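Local atomic coordinates of putative tryptophan halogenase (Xanthomonas campestris pv. campestris, PDB entry 6Y1W), a protein that is a flavin-dependent halogenase that probably halogenates an aromatic substrate with the help of FAD. Residues A[87-92]-A[162-167]; A[219-224]-A[334-339]; A[272-277]-A[285-290]; A[391-396]-A[414-419]. All coordinates share one frame; numbering follows the deposited sequence.

Contact 1. Residues A[87-92]-A[162-167]; sequences TFKVGI and AYHLDA
Thr87 and His164 face each other across two antiparallel strands and are joined by three hydrogen bonds. Two run between the backbones, from Thr87 N to His164 O and from His164 N to Thr87 O. The third joins the side chains. His164 ND1 donates to Thr87 OG1 over 3.0 Å, and the hydroxyl oxygen lies at the ring edge, in the imidazole plane. Thr87 holds OG1 between its backbone N and carbonyl carbon (chi1 65°), which brings the hydroxyl up to the histidine. Lys89 crosses the same ring at about a right angle. Its CB lies over one face, 3.7 Å from the centroid of the His164 ring, as a CH-pi contact. CG and CD pass NE2 of His164, and the extended chain carries the amine beyond the ring. The Lys89 backbone pairs with Ala162, with Ala162 N to Lys89 O at 2.8 Å. Phe88 and Tyr163 form the non-hydrogen-bonded pair between them. Their side chains diverge, with Phe88 CE1 4.3 Å from Tyr163 CE1.

The second shell fixes these groups. Thr87 OG1 also bonds to Pro278 O, and His164 NE2 bonds to Thr264 OG1. Lys89 NZ is held by Thr62 O and Ser348 OG. Lys89 is the predicted active-site residue, as in other tryptophan halogenases. Tyr163 OH bonds to Glu77 in helix 77-83.

The imidazole is thus bonded at both nitrogens and packed on a face, so its rotation is restricted. The ring packs against aliphatic Lys89 atoms, and the NZ bonds are consistent with a defined position for this amine.

Contact 2. Residues A[219-224]-A[334-339]; sequences LDCTGF and VALGLA
Leu219 and Val334 lie side by side on neighbouring parallel strands of the Rossmann-type sheet, whose glycine-rich turn is predicted to bind FAD. This end of the contact is buried and directly hydrogen-bonded. Asp220 N donates to Val334 O at 2.8 Å, and Leu336 N donates to Asp220 O at 3.0 Å with an N-H...O angle of 171°. Leu219 CD2 meets Val334 CB at 3.9 Å. Cys221 SG packs on Leu336 CD1 at 4.0 Å, with chi1 of -61° setting the sulfur beside its own backbone N. Behind them, helix 25-39 packs on Leu219, Cys221 and Leu336, with Ala27 against the Cys221 side chain.

Where the chain leaves the strand, the Asp220 carboxylate is bonded to the turn. OD1 takes Thr222 N in an Asx turn and also takes Thr222 OG1, the latter on its syn lone pair. OD2 accepts Leu228 N and Ile229 N at the start of helix 227-232. Four donors on one carboxylate would favour its charged form.

Beyond the strands the van der Waals contacts are still close, but this end is nearer to solvent. Gly223 and Leu338 are only partly buried, and Phe224 lies at the surface. Leu338 CB rests on Gly223 CA at 3.6 Å. The Leu338 methyls meet the Phe224 ring, CD2 lying 3.9 Å from CE2. Leu338 is a predicted FAD contact, and here its N binds a tartrate, probably from the crystallisation liquor.

A water joins the two segments here. It accepts from Gly223 N and Ala339 N and donates to Leu336 O at 2.7 Å.

Contact 3. Residues A[272-277]-A[285-290]; sequences GWMWRI and NGIVYS
Trp275 and Gly286 pair across the antiparallel beta hairpin of strands 272-278 and 283-289. Backbone hydrogen bonds join Trp273 to Val288 and Trp275 to Gly286, two for each pair. The straightest runs from Val288 N to Trp273 O, 2.7 Å long with an N-H...O angle of 179°.

Aromatic contacts lie on the face that carries the two tryptophans. Trp275 has CG between its backbone N and carbonyl carbon (chi1 74°), which folds the indole over the partner strand. Gly286 CA sits 3.4 Å from the centroid of the Trp275 six-membered ring, only 7° off the normal. This is the cross-strand packing known as aromatic rescue of glycine. Val288 touches both indoles: its CB lies over the Trp273 five-membered ring, while CG2 meets the edge of Trp275. Trp273 NE1 bonds to Glu344 beyond the hairpin.

On the other face, Met274 CG packs on Ile287 CB at 3.7 Å. Ile287 and Tyr289 line a pocket that holds a butanediol molecule.

Water-mediated contacts centre on Asn285, whose ND2 bonds to Thr254 and Val252. One water donates to both Trp275 O and Asn285 OD1. A second accepts from Arg276 NE and lies 2.7 Å from Asn285 OD1.

Contact 4. Residues A[391-396]-A[414-419]; sequences FVILHY and EIPDSL
Ile393 is turned so that both of its branches meet the 414-419 segment. With chi1 at -67°, CG2 is anti to the backbone N and CG1 is anti to the carbonyl carbon. The CG1 branch continues extended, and its CD1 reaches Pro416 CG tip to tip at 3.9 Å. CG2 serves two partners, Leu419 CD2 at 3.6 Å and Ile415 CG2 at 4.0 Å. Leu419 places its own CG anti to the backbone N (chi1 171°), which sends the isobutyl group toward helix 371-397. There its methyls divide the work. CD2 meets Ile393 and also lies near Leu394 N, while CD1 touches Leu394 CB at 4.1 Å.

The contact joins the C-terminal part of helix 371-397 to the start of helix 417-429. Pro416 stands at the N-cap position of the second helix, and Leu419 lies in its first turn. Helix 405-412 forms part of the connection between them. Trp243, from a loop, touches both Ile393 and Pro416. Nearby, Ser418 OG bonds to Asp390, a polar link for the helix pair.

Other residues of 391-396 look elsewhere. His395 NE2 bonds to Glu347, a predicted tryptophan-binding residue, and Tyr396 OH bonds to Glu344.

All four side-chain meetings between the segments are aliphatic. They have no directional bond, so fit comes from the shape of the branches and, for the buried residues, from the exclusion of water. Hydrophobic packing thus holds Ile415, Pro416 and the first turn of helix 417-429 to the long helix, with the Ser418 to Asp390 bond beside it.

Overall arrangement
From the N terminus, contact 1 closes first, bringing 162-167 back to 87-92 across a loop of helices and strands. Contact 2 opens next and spans 219 to 339. Contact 3 is a local hairpin within that span. Contact 4 follows and joins two helices after a short connection. No two contacts cross along the chain. Contact 2 belongs to the Rossmann-type sheet, predicted to bind FAD, and stands apart from the others. The strands of contact 1 lie in a small separate sheet, and residues 91-92 lead into the larger sheet that holds contact 3. The two touch through His164 CB and Ile277 CG2 at 3.7 Å. Contact 3 meets helix 371-397 of contact 4 where Trp273 packs on Tyr396.

Contact 1. Residues A[87-92]-A[162-167]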
loop_
_atom_site.group_PDB
_atom_site.type_symbol
_atom_site.label_atom_id
_atom_site.label_comp_id
_atom_site.label_asym_id
_atom_site.label_seq_id
_atom_site.Cartn_x
_atom_site.Cartn_y
_atom_site.Cartn_z
ATOM N N THR A 87 -1.664 19.925 -23.321
ATOM C CA THR A 87 -2.256 18.842 -24.099
ATOM C C THR A 87 -2.364 17.604 -23.218
ATOM O O THR A 87 -1.854 17.570 -22.095
ATOM C CB THR A 87 -1.427 18.509 -25.371
ATOM O OG1 THR A 87 -0.143 18.002 -24.980
ATOM C CG2 THR A 87 -1.210 19.790 -26.270
ATOM N N PHE A 88 -3.007 16.570 -23.736
ATOM C CA PHE A 88 -3.134 15.339 -22.968
ATOM C C PHE A 88 -1.968 14.391 -23.221
ATOM O O PHE A 88 -1.367 14.368 -24.306
ATOM C CB PHE A 88 -4.463 14.635 -23.291
ATOM C CG PHE A 88 -5.660 15.395 -22.808
ATOM C CD1 PHE A 88 -6.046 15.326 -21.453
ATOM C CD2 PHE A 88 -6.386 16.208 -23.662
ATOM C CE1 PHE A 88 -7.129 16.056 -20.973
ATOM C CE2 PHE A 88 -7.482 16.947 -23.171
ATOM C CZ PHE A 88 -7.844 16.866 -21.839
ATOM N N LYS A 89 -1.673 13.579 -22.194
ATOM C CA LYS A 89 -0.597 12.599 -22.254
ATOM C C LYS A 89 -1.130 11.264 -21.789
ATOM O O LYS A 89 -1.727 11.196 -20.716
ATOM C CB LYS A 89 0.561 13.030 -21.327
ATOM C CG LYS A 89 1.675 11.980 -21.234
ATOM C CD LYS A 89 2.697 12.398 -20.191
ATOM C CE LYS A 89 3.702 11.234 -19.950
ATOM N NZ LYS A 89 4.440 11.460 -18.625
ATOM N N VAL A 90 -0.903 10.202 -22.582
ATOM C CA VAL A 90 -1.289 8.852 -22.165
ATOM C C VAL A 90 -0.098 7.920 -21.999
ATOM O O VAL A 90 -0.294 6.753 -21.636
ATOM C CB VAL A 90 -2.321 8.226 -23.123
ATOM C CG1 VAL A 90 -3.611 9.034 -23.116
ATOM C CG2 VAL A 90 -1.741 8.140 -24.552
ATOM N N GLY A 91 1.128 8.384 -22.246
ATOM C CA GLY A 91 2.265 7.487 -22.108
ATOM C C GLY A 91 3.536 8.147 -22.610
ATOM O O GLY A 91 3.544 9.319 -23.008
ATOM N N ILE A 92 4.618 7.350 -22.599
ATOM C CA ILE A 92 5.951 7.762 -23.047
ATOM C C ILE A 92 6.416 6.744 -24.084
ATOM O O ILE A 92 6.401 5.529 -23.816
ATOM C CB ILE A 92 6.974 7.792 -21.897
ATOM C CG1 ILE A 92 6.501 8.776 -20.805
ATOM C CG2 ILE A 92 8.349 8.224 -22.377
ATOM C CD1 ILE A 92 7.417 8.848 -19.572
ATOM N N ALA A 162 -2.531 12.125 -18.180
ATOM C CA ALA A 162 -2.017 13.314 -17.509
ATOM C C ALA A 162 -1.820 14.395 -18.576
ATOM O O ALA A 162 -2.542 14.385 -19.586
ATOM C CB ALA A 162 -0.721 13.015 -16.754
ATOM N N TYR A 163 -0.844 15.301 -18.399
ATOM C CA TYR A 163 -0.752 16.496 -19.241
ATOM C C TYR A 163 0.672 16.768 -19.693
ATOM O O TYR A 163 1.644 16.448 -19.007
ATOM C CB TYR A 163 -1.206 17.753 -18.480
ATOM C CG TYR A 163 -2.479 17.553 -17.671
ATOM C CD1 TYR A 163 -3.700 17.516 -18.305
ATOM C CD2 TYR A 163 -2.409 17.418 -16.294
ATOM C CE1 TYR A 163 -4.882 17.340 -17.567
ATOM C CE2 TYR A 163 -3.578 17.230 -15.527
ATOM C CZ TYR A 163 -4.801 17.228 -16.177
ATOM O OH TYR A 163 -5.913 17.047 -15.374
ATOM N N HIS A 164 0.778 17.446 -20.830
ATOM C CA HIS A 164 1.962 18.204 -21.181
ATOM C C HIS A 164 1.607 19.661 -20.946
ATOM O O HIS A 164 0.558 20.103 -21.413
ATOM C CB HIS A 164 2.307 17.982 -22.665
ATOM C CG HIS A 164 2.498 16.533 -23.035
ATOM N ND1 HIS A 164 1.600 15.848 -23.839
ATOM C CD2 HIS A 164 3.451 15.626 -22.675
ATOM C CE1 HIS A 164 2.023 14.602 -24.006
ATOM N NE2 HIS A 164 3.133 14.439 -23.299
ATOM N N LEU A 165 2.459 20.413 -20.232
ATOM C CA LEU A 165 2.055 21.768 -19.891
ATOM C C LEU A 165 3.236 22.725 -19.958
ATOM O O LEU A 165 4.400 22.325 -19.963
ATOM C CB LEU A 165 1.392 21.847 -18.493
ATOM C CG LEU A 165 2.190 21.275 -17.303
ATOM C CD1 LEU A 165 3.297 22.233 -16.870
ATOM C CD2 LEU A 165 1.270 20.969 -16.104
ATOM N N ASP A 166 2.912 24.014 -20.040
ATOM C CA ASP A 166 3.934 25.059 -19.913
ATOM C C ASP A 166 4.102 25.336 -18.428
ATOM O O ASP A 166 3.162 25.785 -17.767
ATOM C CB ASP A 166 3.503 26.329 -20.666
ATOM C CG ASP A 166 4.590 27.416 -20.627
ATOM O OD1 ASP A 166 4.959 27.851 -19.517
ATOM O OD2 ASP A 166 5.106 27.847 -21.695
ATOM N N ALA A 167 5.279 25.003 -17.867
ATOM C CA ALA A 167 5.462 25.115 -16.415
ATOM C C ALA A 167 5.438 26.550 -15.920
ATOM O O ALA A 167 4.951 26.813 -14.813
ATOM C CB ALA A 167 6.784 24.460 -15.994
#

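Contact 2. Residues A[219-224]-A[334-339]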
loop_
_atom_site.group_PDB
_atom_site.type_symbol
_atom_site.label_atom_id
_atom_site.label_comp_id
_atom_site.label_asym_id
_atom_site.label_seq_id
_atom_site.Cartn_x
_atom_site.Cartn_y
_atom_site.Cartn_z
ATOM N N LEU A 219 9.097 26.861 4.018
ATOM C CA LEU A 219 9.212 25.884 2.935
ATOM C C LEU A 219 10.341 26.316 2.011
ATOM O O LEU A 219 10.311 27.430 1.462
ATOM C CB LEU A 219 7.911 25.779 2.145
ATOM C CG LEU A 219 6.640 25.543 2.986
ATOM C CD1 LEU A 219 5.423 25.328 2.051
ATOM C CD2 LEU A 219 6.832 24.405 3.986
ATOM N N ASP A 220 11.326 25.432 1.797
ATOM C CA ASP A 220 12.457 25.770 0.922
ATOM C C ASP A 220 12.132 25.332 -0.500
ATOM O O ASP A 220 12.152 24.141 -0.821
ATOM C CB ASP A 220 13.747 25.104 1.396
ATOM C CG ASP A 220 14.953 25.653 0.679
ATOM O OD1 ASP A 220 14.766 26.304 -0.391
ATOM O OD2 ASP A 220 16.080 25.407 1.131
ATOM N N CYS A 221 11.721 26.303 -1.312
ATOM C CA CYS A 221 11.472 26.109 -2.738
ATOM C C CYS A 221 12.497 26.865 -3.576
ATOM O O CYS A 221 12.182 27.368 -4.664
ATOM C CB CYS A 221 10.050 26.547 -3.092
ATOM S SG CYS A 221 8.813 25.595 -2.229
ATOM N N THR A 222 13.731 26.968 -3.084
ATOM C CA THR A 222 14.721 27.790 -3.774
ATOM C C THR A 222 15.525 27.011 -4.789
ATOM O O THR A 222 16.509 27.554 -5.314
ATOM C CB THR A 222 15.662 28.499 -2.780
ATOM O OG1 THR A 222 16.391 27.552 -1.982
ATOM C CG2 THR A 222 14.850 29.415 -1.889
ATOM N N GLY A 223 15.197 25.739 -5.011
ATOM C CA GLY A 223 15.831 25.017 -6.126
ATOM C C GLY A 223 17.191 24.496 -5.681
ATOM O O GLY A 223 17.401 24.143 -4.521
ATOM N N PHE A 224 18.118 24.446 -6.635
ATOM C CA PHE A 224 19.467 24.009 -6.331
ATOM C C PHE A 224 20.167 24.977 -5.391
ATOM O O PHE A 224 21.166 24.591 -4.768
ATOM C CB PHE A 224 20.257 23.803 -7.643
ATOM C CG PHE A 224 20.001 22.460 -8.276
ATOM C CD1 PHE A 224 20.245 21.294 -7.569
ATOM C CD2 PHE A 224 19.516 22.363 -9.583
ATOM C CE1 PHE A 224 20.006 20.054 -8.148
ATOM C CE2 PHE A 224 19.271 21.121 -10.155
ATOM C CZ PHE A 224 19.509 19.977 -9.442
ATOM N N VAL A 334 10.804 22.618 5.586
ATOM C CA VAL A 334 10.467 21.500 4.693
ATOM C C VAL A 334 10.958 21.866 3.305
ATOM O O VAL A 334 10.547 22.899 2.746
ATOM C CB VAL A 334 8.954 21.200 4.689
ATOM C CG1 VAL A 334 8.643 20.081 3.718
ATOM C CG2 VAL A 334 8.458 20.796 6.089
ATOM N N ALA A 335 11.834 21.021 2.732
ATOM C CA ALA A 335 12.276 21.261 1.356
ATOM C C ALA A 335 11.329 20.615 0.350
ATOM O O ALA A 335 10.834 19.504 0.562
ATOM C CB ALA A 335 13.699 20.726 1.136
ATOM N N LEU A 336 11.104 21.314 -0.773
ATOM C CA LEU A 336 10.278 20.803 -1.867
ATOM C C LEU A 336 10.970 21.009 -3.206
ATOM O O LEU A 336 11.770 21.928 -3.369
ATOM C CB LEU A 336 8.931 21.548 -1.890
ATOM C CG LEU A 336 8.064 21.424 -0.658
ATOM C CD1 LEU A 336 6.922 22.460 -0.688
ATOM C CD2 LEU A 336 7.476 19.979 -0.556
ATOM N N GLY A 337 10.638 20.157 -4.182
ATOM C CA GLY A 337 11.218 20.344 -5.506
ATOM C C GLY A 337 12.711 20.103 -5.509
ATOM O O GLY A 337 13.207 19.233 -4.799
ATOM N N LEU A 338 13.446 20.879 -6.317
ATOM C CA LEU A 338 14.884 20.637 -6.465
ATOM C C LEU A 338 15.629 20.716 -5.135
ATOM O O LEU A 338 16.640 20.025 -4.948
ATOM C CB LEU A 338 15.491 21.645 -7.435
ATOM C CG LEU A 338 15.037 21.453 -8.881
ATOM C CD1 LEU A 338 15.543 22.623 -9.748
ATOM C CD2 LEU A 338 15.532 20.132 -9.382
ATOM N N ALA A 339 15.168 21.557 -4.209
ATOM C CA ALA A 339 15.848 21.601 -2.918
ATOM C C ALA A 339 15.796 20.280 -2.174
ATOM O O ALA A 339 16.632 20.070 -1.266
ATOM C CB ALA A 339 15.239 22.700 -2.022
HETATM O O HOH W 1 13.168 23.779 -4.651
#

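Contact 3. Residues A[272-277]-A[285-290]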
loop_
_atom_site.group_PDB
_atom_site.type_symbol
_atom_site.label_atom_id
_atom_site.label_comp_id
_atom_site.label_asym_id
_atom_site.label_seq_id
_atom_site.Cartn_x
_atom_site.Cartn_y
_atom_site.Cartn_z
ATOM N N GLY A 272 23.055 9.451 -23.692
ATOM C CA GLY A 272 21.965 10.207 -23.095
ATOM C C GLY A 272 20.698 9.951 -23.881
ATOM O O GLY A 272 20.597 8.961 -24.602
ATOM N N TRP A 273 19.739 10.867 -23.731
ATOM C CA TRP A 273 18.459 10.676 -24.380
ATOM C C TRP A 273 17.797 12.028 -24.583
ATOM O O TRP A 273 18.168 13.017 -23.952
ATOM C CB TRP A 273 17.566 9.733 -23.560
ATOM C CG TRP A 273 17.135 10.288 -22.225
ATOM C CD1 TRP A 273 17.835 10.230 -21.071
ATOM C CD2 TRP A 273 15.904 10.955 -21.925
ATOM N NE1 TRP A 273 17.146 10.871 -20.049
ATOM C CE2 TRP A 273 15.945 11.305 -20.557
ATOM C CE3 TRP A 273 14.775 11.301 -22.679
ATOM C CZ2 TRP A 273 14.893 11.986 -19.926
ATOM C CZ3 TRP A 273 13.738 11.966 -22.059
ATOM C CH2 TRP A 273 13.796 12.303 -20.697
ATOM N N MET A 274 16.785 12.057 -25.470
ATOM C CA MET A 274 16.142 13.319 -25.834
ATOM C C MET A 274 14.660 13.250 -25.521
ATOM O O MET A 274 14.012 12.245 -25.806
ATOM C CB MET A 274 16.318 13.598 -27.332
ATOM C CG MET A 274 17.737 14.067 -27.707
ATOM S SD MET A 274 17.920 13.851 -29.511
ATOM C CE MET A 274 18.254 12.096 -29.744
ATOM N N TRP A 275 14.102 14.337 -24.971
ATOM C CA TRP A 275 12.654 14.416 -24.848
ATOM C C TRP A 275 12.037 15.248 -25.967
ATOM O O TRP A 275 12.657 16.176 -26.509
ATOM C CB TRP A 275 12.213 15.034 -23.507
ATOM C CG TRP A 275 12.388 16.535 -23.305
ATOM C CD1 TRP A 275 11.542 17.553 -23.741
ATOM C CD2 TRP A 275 13.404 17.170 -22.524
ATOM N NE1 TRP A 275 12.009 18.779 -23.288
ATOM C CE2 TRP A 275 13.163 18.568 -22.565
ATOM C CE3 TRP A 275 14.524 16.696 -21.820
ATOM C CZ2 TRP A 275 13.962 19.485 -21.886
ATOM C CZ3 TRP A 275 15.330 17.612 -21.169
ATOM C CH2 TRP A 275 15.063 18.996 -21.223
ATOM N N ARG A 276 10.782 14.930 -26.272
ATOM C CA ARG A 276 9.956 15.734 -27.181
ATOM C C ARG A 276 8.561 15.765 -26.591
ATOM O O ARG A 276 7.986 14.707 -26.326
ATOM C CB ARG A 276 9.960 15.122 -28.591
ATOM C CG ARG A 276 9.380 16.101 -29.613
ATOM C CD ARG A 276 9.669 15.683 -31.066
ATOM N NE ARG A 276 9.132 16.699 -31.997
ATOM C CZ ARG A 276 7.884 16.708 -32.460
ATOM N NH1 ARG A 276 7.035 15.757 -32.105
ATOM N NH2 ARG A 276 7.475 17.671 -33.309
ATOM N N ILE A 277 8.044 16.973 -26.298
ATOM C CA ILE A 277 6.820 17.145 -25.528
ATOM C C ILE A 277 5.891 18.098 -26.275
ATOM O O ILE A 277 6.261 19.248 -26.511
ATOM C CB ILE A 277 7.154 17.709 -24.135
ATOM C CG1 ILE A 277 7.827 16.623 -23.275
ATOM C CG2 ILE A 277 5.915 18.308 -23.437
ATOM C CD1 ILE A 277 8.462 17.252 -22.010
ATOM N N ASN A 285 11.692 20.421 -26.474
ATOM C CA ASN A 285 12.723 19.439 -26.792
ATOM C C ASN A 285 13.869 19.589 -25.811
ATOM O O ASN A 285 14.135 20.682 -25.313
ATOM C CB ASN A 285 13.320 19.637 -28.208
ATOM C CG ASN A 285 12.260 19.720 -29.288
ATOM O OD1 ASN A 285 11.949 18.727 -29.946
ATOM N ND2 ASN A 285 11.739 20.944 -29.527
ATOM N N GLY A 286 14.597 18.511 -25.591
ATOM C CA GLY A 286 15.835 18.644 -24.821
ATOM C C GLY A 286 16.655 17.383 -24.955
ATOM O O GLY A 286 16.144 16.343 -25.362
ATOM N N ILE A 287 17.956 17.492 -24.643
ATOM C CA ILE A 287 18.812 16.313 -24.599
ATOM C C ILE A 287 19.387 16.268 -23.193
ATOM O O ILE A 287 19.808 17.296 -22.645
ATOM C CB ILE A 287 19.904 16.307 -25.699
ATOM C CG1 ILE A 287 20.718 15.008 -25.602
ATOM C CG2 ILE A 287 20.854 17.540 -25.640
ATOM C CD1 ILE A 287 21.448 14.673 -26.922
ATOM N N VAL A 288 19.315 15.090 -22.592
ATOM C CA VAL A 288 19.812 14.825 -21.254
ATOM C C VAL A 288 21.049 13.974 -21.441
ATOM O O VAL A 288 20.967 12.947 -22.104
ATOM C CB VAL A 288 18.752 14.051 -20.459
ATOM C CG1 VAL A 288 19.342 13.502 -19.144
ATOM C CG2 VAL A 288 17.505 14.939 -20.201
ATOM N N TYR A 289 22.181 14.376 -20.872
ATOM C CA TYR A 289 23.397 13.618 -21.162
ATOM C C TYR A 289 24.373 13.686 -19.995
ATOM O O TYR A 289 24.164 14.394 -19.016
ATOM C CB TYR A 289 24.072 14.136 -22.453
ATOM C CG TYR A 289 24.582 15.556 -22.357
ATOM C CD1 TYR A 289 23.733 16.662 -22.574
ATOM C CD2 TYR A 289 25.927 15.815 -22.120
ATOM C CE1 TYR A 289 24.198 17.976 -22.498
ATOM C CE2 TYR A 289 26.405 17.118 -22.046
ATOM C CZ TYR A 289 25.560 18.187 -22.235
ATOM O OH TYR A 289 26.107 19.431 -22.136
ATOM N N SER A 290 25.452 12.904 -20.113
ATOM C CA SER A 290 26.478 12.824 -19.078
ATOM C C SER A 290 27.747 13.508 -19.560
ATOM O O SER A 290 28.348 13.069 -20.552
ATOM C CB SER A 290 26.800 11.377 -18.718
ATOM O OG SER A 290 27.872 11.372 -17.772
HETATM O O HOH W 2 13.454 16.329 -29.173
HETATM O O HOH W 3 11.309 18.813 -32.588
#

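Contact 4. Residues A[391-396]-A[414-419]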
loop_
_atom_site.group_PDB
_atom_site.type_symbol
_atom_site.label_atom_id
_atom_site.label_comp_id
_atom_site.label_asym_id
_atom_site.label_seq_id
_atom_site.Cartn_x
_atom_site.Cartn_y
_atom_site.Cartn_z
ATOM N N PHE A 391 13.364 2.763 -10.386
ATOM C CA PHE A 391 12.716 2.634 -11.679
ATOM C C PHE A 391 13.471 3.416 -12.758
ATOM O O PHE A 391 13.520 2.989 -13.925
ATOM C CB PHE A 391 11.260 3.120 -11.569
ATOM C CG PHE A 391 10.351 2.528 -12.645
ATOM C CD1 PHE A 391 9.705 1.319 -12.423
ATOM C CD2 PHE A 391 10.156 3.192 -13.863
ATOM C CE1 PHE A 391 8.874 0.769 -13.418
ATOM C CE2 PHE A 391 9.339 2.663 -14.839
ATOM C CZ PHE A 391 8.688 1.452 -14.627
ATOM N N VAL A 392 14.045 4.569 -12.393
ATOM C CA VAL A 392 14.873 5.319 -13.325
ATOM C C VAL A 392 16.123 4.519 -13.656
ATOM O O VAL A 392 16.497 4.386 -14.830
ATOM C CB VAL A 392 15.193 6.699 -12.732
ATOM C CG1 VAL A 392 16.261 7.459 -13.577
ATOM C CG2 VAL A 392 13.890 7.523 -12.568
ATOM N N ILE A 393 16.741 3.909 -12.633
ATOM C CA ILE A 393 17.917 3.065 -12.883
ATOM C C ILE A 393 17.582 1.917 -13.812
ATOM O O ILE A 393 18.373 1.570 -14.716
ATOM C CB ILE A 393 18.481 2.538 -11.558
ATOM C CG1 ILE A 393 19.040 3.693 -10.737
ATOM C CG2 ILE A 393 19.645 1.570 -11.829
ATOM C CD1 ILE A 393 19.341 3.315 -9.278
ATOM N N LEU A 394 16.397 1.325 -13.634
ATOM C CA LEU A 394 15.965 0.241 -14.501
ATOM C C LEU A 394 16.065 0.606 -15.982
ATOM O O LEU A 394 16.493 -0.217 -16.805
ATOM C CB LEU A 394 14.530 -0.123 -14.132
ATOM C CG LEU A 394 13.822 -1.047 -15.092
ATOM C CD1 LEU A 394 14.483 -2.446 -15.175
ATOM C CD2 LEU A 394 12.375 -1.187 -14.670
ATOM N N HIS A 395 15.710 1.845 -16.338
ATOM C CA HIS A 395 15.738 2.229 -17.753
ATOM C C HIS A 395 17.142 2.140 -18.349
ATOM O O HIS A 395 17.283 1.815 -19.533
ATOM C CB HIS A 395 15.188 3.647 -17.906
ATOM C CG HIS A 395 13.697 3.698 -18.061
ATOM N ND1 HIS A 395 13.049 3.083 -19.120
ATOM C CD2 HIS A 395 12.730 4.278 -17.302
ATOM C CE1 HIS A 395 11.743 3.295 -19.013
ATOM N NE2 HIS A 395 11.522 4.024 -17.928
ATOM N N TYR A 396 18.173 2.449 -17.562
ATOM C CA TYR A 396 19.546 2.419 -18.053
ATOM C C TYR A 396 20.153 1.029 -17.956
ATOM O O TYR A 396 20.979 0.667 -18.807
ATOM C CB TYR A 396 20.419 3.405 -17.266
ATOM C CG TYR A 396 20.157 4.836 -17.659
ATOM C CD1 TYR A 396 20.700 5.353 -18.819
ATOM C CD2 TYR A 396 19.373 5.681 -16.859
ATOM C CE1 TYR A 396 20.496 6.675 -19.200
ATOM C CE2 TYR A 396 19.153 7.011 -17.256
ATOM C CZ TYR A 396 19.730 7.489 -18.416
ATOM O OH TYR A 396 19.563 8.785 -18.831
ATOM N N GLU A 414 27.092 -2.144 -10.891
ATOM C CA GLU A 414 26.325 -2.668 -9.767
ATOM C C GLU A 414 25.074 -1.813 -9.554
ATOM O O GLU A 414 25.069 -0.629 -9.877
ATOM C CB GLU A 414 27.170 -2.653 -8.497
ATOM C CG GLU A 414 28.431 -3.488 -8.610
ATOM C CD GLU A 414 28.129 -4.946 -8.906
ATOM O OE1 GLU A 414 27.358 -5.563 -8.136
ATOM O OE2 GLU A 414 28.651 -5.472 -9.919
ATOM N N ILE A 415 24.009 -2.443 -9.063
ATOM C CA ILE A 415 22.734 -1.747 -8.861
ATOM C C ILE A 415 22.222 -1.995 -7.446
ATOM O O ILE A 415 22.654 -2.940 -6.761
ATOM C CB ILE A 415 21.678 -2.189 -9.896
ATOM C CG1 ILE A 415 21.514 -3.720 -9.884
ATOM C CG2 ILE A 415 22.076 -1.593 -11.271
ATOM C CD1 ILE A 415 20.197 -4.239 -10.588
ATOM N N PRO A 416 21.279 -1.174 -6.980
ATOM C CA PRO A 416 20.706 -1.413 -5.644
ATOM C C PRO A 416 20.065 -2.785 -5.559
ATOM O O PRO A 416 19.405 -3.250 -6.492
ATOM C CB PRO A 416 19.659 -0.304 -5.484
ATOM C CG PRO A 416 20.069 0.769 -6.453
ATOM C CD PRO A 416 20.675 -0.000 -7.627
ATOM N N ASP A 417 20.249 -3.432 -4.395
ATOM C CA ASP A 417 19.668 -4.746 -4.185
ATOM C C ASP A 417 18.157 -4.725 -4.375
ATOM O O ASP A 417 17.564 -5.727 -4.815
ATOM C CB ASP A 417 19.985 -5.225 -2.754
ATOM C CG ASP A 417 21.443 -5.669 -2.591
ATOM O OD1 ASP A 417 22.068 -6.068 -3.596
ATOM O OD2 ASP A 417 21.951 -5.634 -1.454
ATOM N N SER A 418 17.522 -3.606 -4.018
ATOM C CA SER A 418 16.068 -3.495 -4.151
ATOM C C SER A 418 15.652 -3.628 -5.613
ATOM O O SER A 418 14.650 -4.283 -5.924
ATOM C CB SER A 418 15.581 -2.160 -3.552
ATOM O OG SER A 418 16.295 -1.005 -4.045
ATOM N N LEU A 419 16.428 -3.037 -6.530
ATOM C CA LEU A 419 16.105 -3.173 -7.948
ATOM C C LEU A 419 16.474 -4.557 -8.473
ATOM O O LEU A 419 15.736 -5.143 -9.269
ATOM C CB LEU A 419 16.816 -2.080 -8.773
ATOM C CG LEU A 419 16.703 -2.298 -10.288
ATOM C CD1 LEU A 419 15.215 -2.211 -10.711
ATOM C CD2 LEU A 419 17.536 -1.236 -10.988
#